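Local coordinates for protein extracellular ligand-binding receptor (Desulfitobacterium hafniense, PDB 4Q6B) that binds leucine and probably delivers it, perhaps with related amino acids, to an ABC transporter for uptake, at residues V100-A105 with I294-A299; E301-D304 with T310-Q313; I13-P18 with D24-G29. All blocks are in the same frame, centred on the assembly; numbering follows the deposited sequence.

Interaction 1 (V100-A105 with I294-A299); sequences VMLSPA and ILLAEA. With LEU (leucine), chain B.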
loop_
_atom_site.group_PDB
_atom_site.type_symbol
_atom_site.label_atom_id
_atom_site.label_comp_id
_atom_site.label_asym_id
_atom_site.label_seq_id
_atom_site.Cartn_x
_atom_site.Cartn_y
_atom_site.Cartn_z
ATOM N N VAL A 100 -8.851 16.078 -5.581
ATOM C CA VAL A 100 -7.818 15.053 -5.445
ATOM C C VAL A 100 -8.147 14.023 -4.385
ATOM O O VAL A 100 -8.561 14.350 -3.267
ATOM C CB VAL A 100 -6.444 15.681 -5.150
ATOM C CG1 VAL A 100 -5.433 14.625 -4.559
ATOM C CG2 VAL A 100 -5.885 16.293 -6.415
HETATM N N MSE A 101 -8.006 12.754 -4.774
HETATM C CA MSE A 101 -8.031 11.656 -3.823
HETATM C C MSE A 101 -6.654 11.012 -3.875
HETATM O O MSE A 101 -6.202 10.637 -4.945
HETATM C CB MSE A 101 -9.075 10.611 -4.222
HETATM C CG MSE A 101 -9.316 9.621 -3.090
HETATM SE SE MSE A 101 -10.027 7.889 -3.729
HETATM C CE MSE A 101 -8.297 7.183 -4.291
ATOM N N LEU A 102 -5.956 10.950 -2.748
ATOM C CA LEU A 102 -4.577 10.389 -2.770
ATOM C C LEU A 102 -4.578 9.212 -1.802
ATOM O O LEU A 102 -4.719 9.436 -0.597
ATOM C CB LEU A 102 -3.562 11.459 -2.366
ATOM C CG LEU A 102 -2.116 11.012 -2.146
ATOM C CD1 LEU A 102 -1.506 10.474 -3.404
ATOM C CD2 LEU A 102 -1.261 12.223 -1.680
ATOM N N SER A 103 -4.471 7.988 -2.313
ATOM C CA SER A 103 -4.522 6.821 -1.452
ATOM C C SER A 103 -3.164 6.350 -0.999
ATOM O O SER A 103 -2.274 6.105 -1.781
ATOM C CB SER A 103 -5.244 5.637 -2.093
ATOM O OG SER A 103 -5.272 4.546 -1.194
ATOM N N PRO A 104 -3.071 6.235 0.390
ATOM C CA PRO A 104 -1.789 5.702 0.847
ATOM C C PRO A 104 -1.816 4.195 1.087
ATOM O O PRO A 104 -0.916 3.693 1.730
ATOM C CB PRO A 104 -1.554 6.447 2.154
ATOM C CG PRO A 104 -2.888 6.475 2.779
ATOM C CD PRO A 104 -3.871 6.618 1.663
ATOM N N ALA A 105 -2.879 3.508 0.694
ATOM C CA ALA A 105 -2.899 2.064 0.845
ATOM C C ALA A 105 -3.471 1.184 -0.271
ATOM O O ALA A 105 -3.224 -0.004 -0.282
ATOM C CB ALA A 105 -3.519 1.694 2.175
ATOM N N ILE A 294 2.685 15.629 3.440
ATOM C CA ILE A 294 3.763 16.541 3.077
ATOM C C ILE A 294 3.670 16.867 1.574
ATOM O O ILE A 294 3.870 18.038 1.158
ATOM C CB ILE A 294 5.156 15.986 3.416
ATOM C CG1 ILE A 294 5.335 15.759 4.931
ATOM C CG2 ILE A 294 6.247 16.977 2.945
ATOM C CD1 ILE A 294 5.116 16.963 5.783
ATOM N N LEU A 295 3.392 15.832 0.769
ATOM C CA LEU A 295 3.260 15.963 -0.687
ATOM C C LEU A 295 2.123 16.938 -1.013
ATOM O O LEU A 295 2.301 17.899 -1.764
ATOM C CB LEU A 295 2.928 14.597 -1.323
ATOM C CG LEU A 295 3.975 13.555 -1.757
ATOM C CD1 LEU A 295 3.521 12.087 -1.579
ATOM C CD2 LEU A 295 4.358 13.811 -3.210
ATOM N N LEU A 296 0.962 16.714 -0.406
ATOM C CA LEU A 296 -0.200 17.576 -0.712
ATOM C C LEU A 296 0.056 19.018 -0.268
ATOM O O LEU A 296 -0.335 20.001 -0.939
ATOM C CB LEU A 296 -1.476 17.072 -0.061
ATOM C CG LEU A 296 -1.998 15.777 -0.637
ATOM C CD1 LEU A 296 -3.112 15.221 0.276
ATOM C CD2 LEU A 296 -2.556 16.019 -2.039
ATOM N N ALA A 297 0.734 19.187 0.854
ATOM C CA ALA A 297 0.978 20.556 1.319
ATOM C C ALA A 297 1.919 21.278 0.375
ATOM O O ALA A 297 1.721 22.467 0.081
ATOM C CB ALA A 297 1.512 20.557 2.788
ATOM N N GLU A 298 2.924 20.559 -0.131
ATOM C CA GLU A 298 3.858 21.175 -1.074
ATOM C C GLU A 298 3.091 21.575 -2.333
ATOM O O GLU A 298 3.251 22.701 -2.803
ATOM C CB GLU A 298 5.012 20.209 -1.387
ATOM C CG GLU A 298 6.153 20.825 -2.140
ATOM C CD GLU A 298 7.472 20.159 -1.797
ATOM O OE1 GLU A 298 7.717 19.878 -0.595
ATOM O OE2 GLU A 298 8.262 19.900 -2.729
ATOM N N ALA A 299 2.236 20.692 -2.855
ATOM C CA ALA A 299 1.479 21.064 -4.082
ATOM C C ALA A 299 0.522 22.212 -3.796
ATOM O O ALA A 299 0.342 23.130 -4.633
ATOM C CB ALA A 299 0.732 19.878 -4.639
HETATM N N LEU B . -3.564 -3.012 -0.285
HETATM C CA LEU B . -4.908 -3.308 0.222
HETATM C C LEU B . -5.965 -2.918 -0.797
HETATM O O LEU B . -7.149 -3.164 -0.603
HETATM C CB LEU B . -5.133 -2.556 1.534
HETATM C CG LEU B . -4.154 -3.223 2.507
HETATM C CD1 LEU B . -3.358 -2.195 3.256
HETATM C CD2 LEU B . -4.808 -4.216 3.457
HETATM O OXT LEU B . -5.607 -2.379 -1.855
#
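Leu-102 and Leu-296 meet because their first torsions aim them at each other. In Leu-102, CG lies anti to the backbone N (chi1 172°), while in Leu-296 it lies anti to the carbonyl carbon (chi1 -69°), beside the backbone N. Both branches enter the layer between the parallel sheet of one lobe of a periplasmic binding protein, here its strand 101-103, and helix 284-301, which returns to that sheet after the chain has passed through the other lobe. The two side chains run antiparallel past one another. CD2 of Leu-102 rests on the branch point of Leu-296, 3.8 Å from its CG, and also lies 4.0 Å from both Leu-296 CD1 and Leu-296 CD2, so that one methyl sits against the whole isopropyl fork. Two residues earlier, Val-100 CG1 reaches Leu-296 CD2 at 4.1 Å. Leu-296 is thus touched by two residues spaced two apart, both on the helix-facing side of the sheet. The contact is wholly apolar and buried, with no hydrogen bond across it. Ala-77 and Ile-79 of strand 75-79 also touch Leu-296. Met-101, modelled as selenomethionine, turns the other way, onto helix 84-97.

Beyond the strand the chain runs into the leucine pocket. Ser-103 OG accepts from Ala-105 N at 3.2 Å, an ST turn, and is also hydrogen-bonded to His-81 O and Ser-106 N, an arrangement that fixes the bend. Ala-105 then presents its backbone to the bound leucine: Ala-105 O accepts from the ligand amino N at 3.0 Å, and Ala-105 CB lies 4.0 Å from ligand CD1.

Interaction 2 (E301-D304 with T310-Q313); sequences EKSD and TLAQ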
loop_
_atom_site.group_PDB
_atom_site.type_symbol
_atom_site.label_atom_id
_atom_site.label_comp_id
_atom_site.label_asym_id
_atom_site.label_seq_id
_atom_site.Cartn_x
_atom_site.Cartn_y
_atom_site.Cartn_z
ATOM N N GLU A 301 0.751 24.670 -1.586
ATOM C CA GLU A 301 1.491 25.934 -1.468
ATOM C C GLU A 301 1.519 26.691 -2.822
ATOM O O GLU A 301 1.467 27.908 -2.881
ATOM C CB GLU A 301 2.940 25.650 -1.002
ATOM C CG GLU A 301 3.771 26.906 -0.703
ATOM C CD GLU A 301 3.185 27.727 0.447
ATOM O OE1 GLU A 301 3.300 28.972 0.437
ATOM O OE2 GLU A 301 2.597 27.124 1.372
ATOM N N LYS A 302 1.587 25.933 -3.913
ATOM C CA LYS A 302 1.828 26.523 -5.210
ATOM C C LYS A 302 0.549 26.674 -6.000
ATOM O O LYS A 302 0.585 27.074 -7.162
ATOM C CB LYS A 302 2.782 25.620 -5.997
ATOM C CG LYS A 302 4.080 25.285 -5.268
ATOM C CD LYS A 302 5.150 24.827 -6.268
ATOM C CE LYS A 302 6.200 23.938 -5.589
ATOM N NZ LYS A 302 7.246 23.407 -6.515
ATOM N N SER A 303 -0.591 26.330 -5.389
ATOM C CA SER A 303 -1.850 26.238 -6.144
ATOM C C SER A 303 -2.815 27.360 -5.801
ATOM O O SER A 303 -2.594 28.098 -4.851
ATOM C CB SER A 303 -2.554 24.899 -5.894
ATOM O OG SER A 303 -3.208 24.920 -4.622
ATOM N N ASP A 304 -3.891 27.453 -6.584
ATOM C CA ASP A 304 -5.027 28.318 -6.299
ATOM C C ASP A 304 -6.000 27.565 -5.398
ATOM O O ASP A 304 -6.705 26.632 -5.826
ATOM C CB ASP A 304 -5.700 28.727 -7.615
ATOM C CG ASP A 304 -6.958 29.545 -7.405
ATOM O OD1 ASP A 304 -7.731 29.692 -8.374
ATOM O OD2 ASP A 304 -7.172 30.035 -6.272
ATOM N N THR A 310 -7.548 22.301 -9.800
ATOM C CA THR A 310 -6.196 22.572 -10.335
ATOM C C THR A 310 -5.080 21.841 -9.576
ATOM O O THR A 310 -3.940 21.898 -9.992
ATOM C CB THR A 310 -5.872 24.083 -10.294
ATOM O OG1 THR A 310 -5.782 24.506 -8.922
ATOM C CG2 THR A 310 -6.987 24.877 -10.974
ATOM N N LEU A 311 -5.393 21.140 -8.501
ATOM C CA LEU A 311 -4.342 20.571 -7.661
ATOM C C LEU A 311 -3.695 19.323 -8.291
ATOM O O LEU A 311 -2.474 19.161 -8.202
ATOM C CB LEU A 311 -4.875 20.241 -6.275
ATOM C CG LEU A 311 -3.773 19.828 -5.303
ATOM C CD1 LEU A 311 -2.811 21.026 -5.019
ATOM C CD2 LEU A 311 -4.461 19.289 -4.032
ATOM N N ALA A 312 -4.499 18.501 -8.984
ATOM C CA ALA A 312 -3.980 17.268 -9.616
ATOM C C ALA A 312 -2.812 17.551 -10.554
ATOM O O ALA A 312 -1.784 16.858 -10.500
ATOM C CB ALA A 312 -5.108 16.545 -10.386
ATOM N N GLN A 313 -2.953 18.551 -11.412
ATOM C CA GLN A 313 -1.854 18.923 -12.291
ATOM C C GLN A 313 -0.663 19.400 -11.477
ATOM O O GLN A 313 0.464 19.161 -11.847
ATOM C CB GLN A 313 -2.263 19.928 -13.379
ATOM C CG GLN A 313 -1.248 20.096 -14.512
ATOM C CD GLN A 313 -0.897 18.792 -15.226
ATOM O OE1 GLN A 313 -1.765 18.070 -15.679
ATOM N NE2 GLN A 313 0.385 18.491 -15.308
HETATM O O HOH W 1 -3.666 25.756 -8.855
#
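Thr-310 OG1 is gripped by two hydrogen-bond partners and lies 3.9 Å from Asp-304 O, a distance at which the two oxygens merely pass each other. One partner is a water that donates to Thr-310 OG1 at 2.5 Å, which is rather short; the other is His-307 O, within the intervening loop. The same water accepts from Asp-304 N at 2.8 Å and thereby bridges the two segments, which share no direct hydrogen bond. Its bonds to Asp-304 N and Thr-310 OG1 open at about 105°, close to tetrahedral. The hydroxyl of Thr-310 stands between its backbone N and carbonyl carbon (chi1 66°), the rotation that presents it to the water and to the loop.

Beside this polar bridge lies a small apolar patch. Ser-303 points its CB toward helix 311-317, and the side chain of Leu-311, though it leaves the backbone at a slant, brings CD1 in against it. Leu-311 CD1 lies 4.0 Å from Ser-303 CB and 3.9 Å from Ser-303 OG, a van der Waals touch on the flank of the hydroxyl. That hydroxyl has its bond elsewhere: Ser-303 OG folds back to Leu-300 O, near the end of the preceding helix.

The carboxylate of Asp-304 likewise turns to the loop, with OD1 bonded to His-307 ND1 and OD2 to Thr-306 OG1, which ties Asp-304 to the loop that follows it. Leu-311 also packs on Ala-299 and Leu-300, and it is the buried member of a contact whose other residues are partly or largely open to solvent. The water and the leucine methyl bridge the two segments, and the bonds to His-307 and Thr-306 hold the loop between them, in a connection of two consecutive helices, 284-301 and 311-317, at the edge of the lobe.

Interaction 3 (I13-P18 with D24-G29); sequences IGVAWP and DLFAEG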
loop_
_atom_site.group_PDB
_atom_site.type_symbol
_atom_site.label_atom_id
_atom_site.label_comp_id
_atom_site.label_asym_id
_atom_site.label_seq_id
_atom_site.Cartn_x
_atom_site.Cartn_y
_atom_site.Cartn_z
ATOM N N ILE A 13 -7.625 19.388 4.792
ATOM C CA ILE A 13 -7.532 18.166 3.974
ATOM C C ILE A 13 -8.436 17.128 4.615
ATOM O O ILE A 13 -8.362 16.941 5.837
ATOM C CB ILE A 13 -6.080 17.649 3.931
ATOM C CG1 ILE A 13 -5.227 18.645 3.147
ATOM C CG2 ILE A 13 -6.003 16.260 3.271
ATOM C CD1 ILE A 13 -3.725 18.227 3.114
ATOM N N GLY A 14 -9.309 16.516 3.814
ATOM C CA GLY A 14 -10.121 15.369 4.292
ATOM C C GLY A 14 -9.322 14.069 4.356
ATOM O O GLY A 14 -8.398 13.825 3.563
ATOM N N VAL A 15 -9.657 13.200 5.315
ATOM C CA VAL A 15 -8.999 11.888 5.389
ATOM C C VAL A 15 -10.116 10.875 5.638
ATOM O O VAL A 15 -10.916 11.051 6.557
ATOM C CB VAL A 15 -7.964 11.774 6.540
ATOM C CG1 VAL A 15 -7.273 10.408 6.470
ATOM C CG2 VAL A 15 -6.924 12.987 6.484
ATOM N N ALA A 16 -10.129 9.798 4.849
ATOM C CA ALA A 16 -11.110 8.712 4.999
ATOM C C ALA A 16 -10.321 7.425 5.258
ATOM O O ALA A 16 -9.476 7.028 4.419
ATOM C CB ALA A 16 -11.928 8.587 3.718
ATOM N N TRP A 17 -10.569 6.765 6.408
ATOM C CA TRP A 17 -9.769 5.609 6.826
ATOM C C TRP A 17 -10.540 4.821 7.838
ATOM O O TRP A 17 -11.425 5.378 8.466
ATOM C CB TRP A 17 -8.461 6.099 7.512
ATOM C CG TRP A 17 -7.353 5.092 7.608
ATOM C CD1 TRP A 17 -6.934 4.458 8.727
ATOM C CD2 TRP A 17 -6.477 4.683 6.545
ATOM N NE1 TRP A 17 -5.835 3.627 8.433
ATOM C CE2 TRP A 17 -5.545 3.766 7.099
ATOM C CE3 TRP A 17 -6.381 5.029 5.178
ATOM C CZ2 TRP A 17 -4.517 3.175 6.327
ATOM C CZ3 TRP A 17 -5.370 4.445 4.415
ATOM C CH2 TRP A 17 -4.463 3.530 4.993
ATOM N N PRO A 18 -10.248 3.518 7.986
ATOM C CA PRO A 18 -10.956 2.787 9.034
ATOM C C PRO A 18 -10.237 3.022 10.370
ATOM O O PRO A 18 -9.628 2.103 10.945
ATOM C CB PRO A 18 -10.854 1.321 8.598
ATOM C CG PRO A 18 -10.368 1.364 7.174
ATOM C CD PRO A 18 -9.568 2.602 7.045
ATOM N N ASP A 24 -2.918 0.913 13.403
ATOM C CA ASP A 24 -1.811 0.909 12.435
ATOM C C ASP A 24 -0.956 2.183 12.432
ATOM O O ASP A 24 -0.146 2.398 11.499
ATOM C CB ASP A 24 -2.417 0.694 11.052
ATOM C CG ASP A 24 -3.374 1.804 10.659
ATOM O OD1 ASP A 24 -3.646 2.738 11.490
ATOM O OD2 ASP A 24 -3.840 1.765 9.498
ATOM N N LEU A 25 -1.175 3.032 13.442
ATOM C CA LEU A 25 -0.449 4.306 13.588
ATOM C C LEU A 25 -0.636 5.259 12.414
ATOM O O LEU A 25 0.182 6.158 12.202
ATOM C CB LEU A 25 1.056 4.068 13.865
ATOM C CG LEU A 25 1.328 3.289 15.141
ATOM C CD1 LEU A 25 2.832 2.954 15.317
ATOM C CD2 LEU A 25 0.787 4.059 16.369
ATOM N N PHE A 26 -1.724 5.100 11.667
ATOM C CA PHE A 26 -1.921 5.955 10.515
ATOM C C PHE A 26 -2.206 7.395 10.966
ATOM O O PHE A 26 -1.594 8.370 10.473
ATOM C CB PHE A 26 -3.065 5.417 9.672
ATOM C CG PHE A 26 -3.319 6.209 8.458
ATOM C CD1 PHE A 26 -2.371 6.285 7.444
ATOM C CD2 PHE A 26 -4.556 6.851 8.291
ATOM C CE1 PHE A 26 -2.642 7.014 6.312
ATOM C CE2 PHE A 26 -4.829 7.602 7.173
ATOM C CZ PHE A 26 -3.870 7.673 6.163
ATOM N N ALA A 27 -3.091 7.529 11.956
ATOM C CA ALA A 27 -3.423 8.845 12.507
ATOM C C ALA A 27 -2.205 9.565 13.070
ATOM O O ALA A 27 -2.085 10.785 12.901
ATOM C CB ALA A 27 -4.556 8.738 13.580
ATOM N N GLU A 28 -1.302 8.809 13.702
ATOM C CA GLU A 28 -0.068 9.348 14.256
ATOM C C GLU A 28 0.824 9.917 13.128
ATOM O O GLU A 28 1.387 11.013 13.253
ATOM C CB GLU A 28 0.670 8.274 15.073
ATOM C CG GLU A 28 0.039 8.008 16.440
ATOM C CD GLU A 28 -1.246 7.156 16.406
ATOM O OE1 GLU A 28 -1.840 6.990 17.491
ATOM O OE2 GLU A 28 -1.640 6.624 15.364
ATOM N N GLY A 29 0.977 9.184 12.038
ATOM C CA GLY A 29 1.826 9.667 10.940
ATOM C C GLY A 29 1.267 10.933 10.294
ATOM O O GLY A 29 2.033 11.863 9.989
#
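Trp-17 and Phe-26 lie face to face, the Trp-17 six-membered ring and the Phe-26 ring having centroids 3.7 Å apart and planes at 18°. Trp-17 CG lies anti to the backbone N (chi1 -161°), which carries the indole out over Phe-26. Phe-26 CD2 lies over the five-membered ring, 3.4 Å from Trp-17 CG. At the indole edge, Trp-17 NE1 donates to Asp-24 OD2 at 2.9 Å; the acceptor lies in the ring plane and uses its syn lone pair, which satisfies this buried N-H and fixes the turn of the ring. Val-15 CG1 meets the rim of the other ring, 3.8 Å from Phe-26 CE2.

Asp-24 is itself positioned by an Asx turn: its OD1 accepts from Phe-26 N at 3.1 Å, met from above the carboxylate plane. On the indole's opposite face lies Pro-18 CD, while Ile-79 packs against Phe-26. With an alanine in place of Trp-17, Phe-26 would probably lose its stacking partner and Asp-24 OD2 its indole donor.

Strand 10-17 and the first turn of helix 26-39 are joined here across the loop 18-25, as the opening half of a beta-alpha-beta unit at the C-terminal ends of the parallel strands, beside the leucine site.

In the fold
Interactions 1 and 3 are buried and reach the same parallel sheet, each setting a helix against one of its strands; interaction 2 is a partly exposed join between consecutive helices at the margin. The chemistry follows the position: aliphatic branches alone in interaction 1, stacked rings with a single side-chain hydrogen bond in interaction 3, and a water bridge in interaction 2. Interaction 1 lies between the others and touches both. Pro-104 CG packs 3.6 Å from Phe-26 CE1, while Val-100 CG2 comes within 3.7 Å of Ala-312 N. Interactions 2 and 3 do not meet, their centres being about 22 Å apart.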